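Local coordinates for uncharacterized protein (Nostoc punctiforme, PDB 2R3S), which probably transfers a methyl group from S-adenosylmethionine to a hydroxyl of a substrate not yet identified, as a putative O-methyltransferase, at residues A[176-187]-A[207-217]. Sequence-based numbering, arbitrary orientation.
Sequences HGLFGIAVAQHN and NARIQGVASRY. With EDO (1,2-ethanediol), chain G.
I181 lies against helix 198-211, and its two branches part to meet different neighbours. With CG1 beside the backbone N and CG2 anti to it (chi1 -72°), CG2 packs on the aliphatic stem of Q211, 3.6 Å from CG, while CD1 runs the other way to N207 CB and the backbone N of A208. CG1 touches CE1 of the Y217 ring at 4.0 Å, the side chains crossing nearly at right angles. A branched aliphatic suits this place because it fills several directions at once. The small A184 lets V213 come close, CB to CB at 4.0 Å.

Polar bonds hold both ends. N207 ND2 donates to H176 O (2.9 Å, 165°) in the carbonyl plane on a lone pair. One water links Y217 OH to G177 O. At the other end R216, its chain bent at chi3, turns the guanidinium end-on to A184 O: NH2 (3.0 Å) and NH1 (3.3 Å) both reach this oxygen from the same face of its carbonyl plane. NH1 also bonds A190 O and, weakly, N187 O, so one side chain serves several carbonyls around a helix end. With an alanine here, A184 O and A190 O would probably miss their guanidinium donors, leaving the turn after helix 178-186 less firmly held.

Helix 178-186 and residues 207-211 of helix 198-211 run 26° apart, in successive helices of the Rossmann-like methyltransferase domain. Strand 191-196 joins them, meeting A184 and Y217 through I192; Y217 begins edge strand 217-221, and helix 149-159 packs on L178 and A182.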
loop_
_atom_site.group_PDB
_atom_site.type_symbol
_atom_site.label_atom_id
_atom_site.label_comp_id
_atom_site.label_asym_id
_atom_site.label_seq_id
_atom_site.Cartn_x
_atom_site.Cartn_y
_atom_site.Cartn_z
ATOM N N HIS A 176 -0.632 -24.681 -11.076
ATOM C CA HIS A 176 -1.984 -25.013 -11.558
ATOM C C HIS A 176 -2.048 -25.949 -12.768
ATOM O O HIS A 176 -3.127 -26.470 -13.112
ATOM C CB HIS A 176 -2.724 -23.718 -11.914
ATOM C CG HIS A 176 -1.864 -22.736 -12.635
ATOM N ND1 HIS A 176 -1.584 -22.848 -13.977
ATOM C CD2 HIS A 176 -1.155 -21.673 -12.189
ATOM C CE1 HIS A 176 -0.751 -21.890 -14.333
ATOM N NE2 HIS A 176 -0.463 -21.171 -13.262
ATOM N N GLY A 177 -0.921 -26.107 -13.455
ATOM C CA GLY A 177 -0.818 -26.960 -14.635
ATOM C C GLY A 177 -1.377 -26.450 -15.950
ATOM O O GLY A 177 -1.327 -27.152 -16.953
ATOM N N LEU A 178 -1.867 -25.218 -15.989
ATOM C CA LEU A 178 -2.601 -24.751 -17.176
ATOM C C LEU A 178 -1.718 -24.620 -18.440
ATOM O O LEU A 178 -2.225 -24.751 -19.555
ATOM C CB LEU A 178 -3.344 -23.426 -16.914
ATOM C CG LEU A 178 -4.453 -23.415 -15.848
ATOM C CD1 LEU A 178 -5.243 -22.112 -15.887
ATOM C CD2 LEU A 178 -5.389 -24.616 -15.985
ATOM N N PHE A 179 -0.428 -24.346 -18.286
ATOM C CA PHE A 179 0.447 -24.217 -19.481
ATOM C C PHE A 179 0.584 -25.534 -20.241
ATOM O O PHE A 179 0.250 -25.604 -21.425
ATOM C CB PHE A 179 1.794 -23.577 -19.129
ATOM C CG PHE A 179 1.659 -22.125 -18.727
ATOM C CD1 PHE A 179 1.622 -21.124 -19.699
ATOM C CD2 PHE A 179 1.490 -21.763 -17.399
ATOM C CE1 PHE A 179 1.456 -19.784 -19.351
ATOM C CE2 PHE A 179 1.326 -20.419 -17.038
ATOM C CZ PHE A 179 1.308 -19.435 -18.010
ATOM N N GLY A 180 1.012 -26.584 -19.556
ATOM C CA GLY A 180 1.063 -27.922 -20.147
ATOM C C GLY A 180 -0.295 -28.454 -20.548
ATOM O O GLY A 180 -0.423 -29.100 -21.581
ATOM N N ILE A 181 -1.316 -28.181 -19.730
ATOM C CA ILE A 181 -2.680 -28.607 -20.024
ATOM C C ILE A 181 -3.167 -28.010 -21.337
ATOM O O ILE A 181 -3.765 -28.708 -22.139
ATOM C CB ILE A 181 -3.664 -28.267 -18.865
ATOM C CG1 ILE A 181 -3.399 -29.186 -17.670
ATOM C CG2 ILE A 181 -5.087 -28.425 -19.306
ATOM C CD1 ILE A 181 -3.840 -28.654 -16.314
ATOM N N ALA A 182 -2.908 -26.731 -21.566
ATOM C CA ALA A 182 -3.283 -26.099 -22.843
ATOM C C ALA A 182 -2.538 -26.703 -24.033
ATOM O O ALA A 182 -3.119 -26.839 -25.107
ATOM C CB ALA A 182 -3.073 -24.568 -22.799
ATOM N N VAL A 183 -1.257 -27.033 -23.865
ATOM C CA VAL A 183 -0.525 -27.744 -24.917
ATOM C C VAL A 183 -1.293 -29.048 -25.217
ATOM O O VAL A 183 -1.608 -29.327 -26.356
ATOM C CB VAL A 183 0.963 -27.982 -24.543
ATOM C CG1 VAL A 183 1.647 -28.847 -25.563
ATOM C CG2 VAL A 183 1.693 -26.638 -24.411
ATOM N N ALA A 184 -1.671 -29.794 -24.182
ATOM C CA ALA A 184 -2.426 -31.045 -24.367
ATOM C C ALA A 184 -3.749 -30.797 -25.050
ATOM O O ALA A 184 -4.124 -31.554 -25.940
ATOM C CB ALA A 184 -2.639 -31.777 -23.014
ATOM N N GLN A 185 -4.450 -29.719 -24.681
ATOM C CA GLN A 185 -5.752 -29.388 -25.278
ATOM C C GLN A 185 -5.656 -29.189 -26.790
ATOM O O GLN A 185 -6.555 -29.560 -27.527
ATOM C CB GLN A 185 -6.345 -28.126 -24.625
ATOM C CG GLN A 185 -7.429 -27.402 -25.446
ATOM C CD GLN A 185 -7.746 -26.006 -24.931
ATOM O OE1 GLN A 185 -7.439 -25.666 -23.794
ATOM N NE2 GLN A 185 -8.370 -25.195 -25.776
ATOM N N HIS A 186 -4.562 -28.575 -27.253
ATOM C CA HIS A 186 -4.404 -28.251 -28.692
ATOM C C HIS A 186 -3.612 -29.276 -29.490
ATOM O O HIS A 186 -3.531 -29.173 -30.706
ATOM C CB HIS A 186 -3.789 -26.863 -28.854
ATOM C CG HIS A 186 -4.660 -25.778 -28.311
ATOM N ND1 HIS A 186 -5.911 -25.508 -28.824
ATOM C CD2 HIS A 186 -4.496 -24.942 -27.259
ATOM C CE1 HIS A 186 -6.465 -24.531 -28.132
ATOM N NE2 HIS A 186 -5.629 -24.174 -27.173
ATOM N N ASN A 187 -3.033 -30.252 -28.800
ATOM C CA ASN A 187 -2.229 -31.289 -29.413
ATOM C C ASN A 187 -2.639 -32.660 -28.856
ATOM O O ASN A 187 -2.091 -33.104 -27.848
ATOM C CB ASN A 187 -0.743 -31.023 -29.143
ATOM C CG ASN A 187 -0.272 -29.676 -29.694
ATOM O OD1 ASN A 187 0.049 -29.561 -30.881
ATOM N ND2 ASN A 187 -0.217 -28.652 -28.828
ATOM N N ASN A 207 -6.953 -29.932 -12.426
ATOM C CA ASN A 207 -7.174 -29.117 -13.613
ATOM C C ASN A 207 -7.074 -29.913 -14.926
ATOM O O ASN A 207 -7.844 -29.669 -15.851
ATOM C CB ASN A 207 -6.264 -27.856 -13.616
ATOM C CG ASN A 207 -6.758 -26.777 -12.651
ATOM O OD1 ASN A 207 -7.949 -26.619 -12.441
ATOM N ND2 ASN A 207 -5.840 -26.042 -12.063
ATOM N N ALA A 208 -6.165 -30.883 -15.004
ATOM C CA ALA A 208 -6.093 -31.765 -16.181
ATOM C C ALA A 208 -7.375 -32.573 -16.305
ATOM O O ALA A 208 -7.943 -32.718 -17.385
ATOM C CB ALA A 208 -4.889 -32.680 -16.093
ATOM N N ARG A 209 -7.817 -33.116 -15.179
ATOM C CA ARG A 209 -9.119 -33.800 -15.083
ATOM C C ARG A 209 -10.254 -32.901 -15.603
ATOM O O ARG A 209 -10.946 -33.252 -16.549
ATOM C CB ARG A 209 -9.350 -34.200 -13.628
ATOM C CG ARG A 209 -9.957 -35.552 -13.421
ATOM C CD ARG A 209 -11.434 -35.431 -13.216
ATOM N NE ARG A 209 -11.762 -34.745 -11.957
ATOM C CZ ARG A 209 -12.767 -33.877 -11.786
ATOM N NH1 ARG A 209 -13.580 -33.531 -12.779
ATOM N NH2 ARG A 209 -12.958 -33.328 -10.595
ATOM N N ILE A 210 -10.413 -31.717 -15.017
ATOM C CA ILE A 210 -11.429 -30.750 -15.474
ATOM C C ILE A 210 -11.361 -30.473 -17.005
ATOM O O ILE A 210 -12.385 -30.308 -17.669
ATOM C CB ILE A 210 -11.309 -29.419 -14.666
ATOM C CG1 ILE A 210 -11.680 -29.640 -13.203
ATOM C CG2 ILE A 210 -12.195 -28.320 -15.243
ATOM C CD1 ILE A 210 -11.282 -28.470 -12.274
ATOM N N GLN A 211 -10.161 -30.426 -17.569
ATOM C CA GLN A 211 -9.994 -30.060 -18.973
ATOM C C GLN A 211 -10.096 -31.224 -19.972
ATOM O O GLN A 211 -10.114 -30.995 -21.171
ATOM C CB GLN A 211 -8.652 -29.345 -19.156
ATOM C CG GLN A 211 -8.603 -28.002 -18.438
ATOM C CD GLN A 211 -9.666 -27.055 -18.953
ATOM O OE1 GLN A 211 -9.815 -26.877 -20.177
ATOM N NE2 GLN A 211 -10.433 -26.462 -18.035
ATOM N N GLY A 212 -10.153 -32.458 -19.481
ATOM C CA GLY A 212 -10.346 -33.628 -20.333
ATOM C C GLY A 212 -9.067 -34.250 -20.864
ATOM O O GLY A 212 -9.078 -34.871 -21.921
ATOM N N VAL A 213 -7.964 -34.078 -20.135
ATOM C CA VAL A 213 -6.656 -34.523 -20.595
ATOM C C VAL A 213 -5.889 -35.274 -19.505
ATOM O O VAL A 213 -4.681 -35.458 -19.599
ATOM C CB VAL A 213 -5.838 -33.316 -21.189
ATOM C CG1 VAL A 213 -6.662 -32.620 -22.248
ATOM C CG2 VAL A 213 -5.403 -32.311 -20.105
ATOM N N ALA A 214 -6.606 -35.737 -18.484
ATOM C CA ALA A 214 -6.002 -36.414 -17.349
ATOM C C ALA A 214 -5.141 -37.612 -17.780
ATOM O O ALA A 214 -4.079 -37.865 -17.186
ATOM C CB ALA A 214 -7.087 -36.874 -16.372
ATOM N N SER A 215 -5.602 -38.356 -18.789
ATOM C CA SER A 215 -4.893 -39.561 -19.216
ATOM C C SER A 215 -3.567 -39.267 -19.925
ATOM O O SER A 215 -2.781 -40.179 -20.153
ATOM C CB SER A 215 -5.765 -40.367 -20.167
ATOM O OG SER A 215 -5.951 -39.669 -21.385
ATOM N N ARG A 216 -3.358 -38.011 -20.320
ATOM C CA ARG A 216 -2.139 -37.582 -20.994
ATOM C C ARG A 216 -1.377 -36.624 -20.122
ATOM O O ARG A 216 -0.509 -35.884 -20.607
ATOM C CB ARG A 216 -2.484 -36.915 -22.324
ATOM C CG ARG A 216 -3.333 -37.793 -23.210
ATOM C CD ARG A 216 -3.369 -37.290 -24.606
ATOM N NE ARG A 216 -4.405 -36.290 -24.784
ATOM C CZ ARG A 216 -4.217 -35.049 -25.218
ATOM N NH1 ARG A 216 -3.004 -34.592 -25.515
ATOM N NH2 ARG A 216 -5.262 -34.252 -25.355
ATOM N N TYR A 217 -1.711 -36.651 -18.833
ATOM C CA TYR A 217 -1.094 -35.807 -17.845
ATOM C C TYR A 217 -0.411 -36.659 -16.792
ATOM O O TYR A 217 -1.067 -37.400 -16.082
ATOM C CB TYR A 217 -2.123 -34.865 -17.182
ATOM C CG TYR A 217 -1.410 -33.716 -16.562
ATOM C CD1 TYR A 217 -1.038 -32.618 -17.329
ATOM C CD2 TYR A 217 -0.991 -33.764 -15.238
ATOM C CE1 TYR A 217 -0.316 -31.575 -16.779
ATOM C CE2 TYR A 217 -0.265 -32.726 -14.686
ATOM C CZ TYR A 217 0.067 -31.639 -15.461
ATOM O OH TYR A 217 0.779 -30.603 -14.917
HETATM C C1 EDO G . -11.182 -33.819 -24.529
HETATM O O1 EDO G . -11.826 -32.694 -25.137
HETATM C C2 EDO G . -12.095 -34.317 -23.410
HETATM O O2 EDO G . -11.527 -35.420 -22.698
HETATM O O HOH W 1 1.122 -28.730 -16.639
#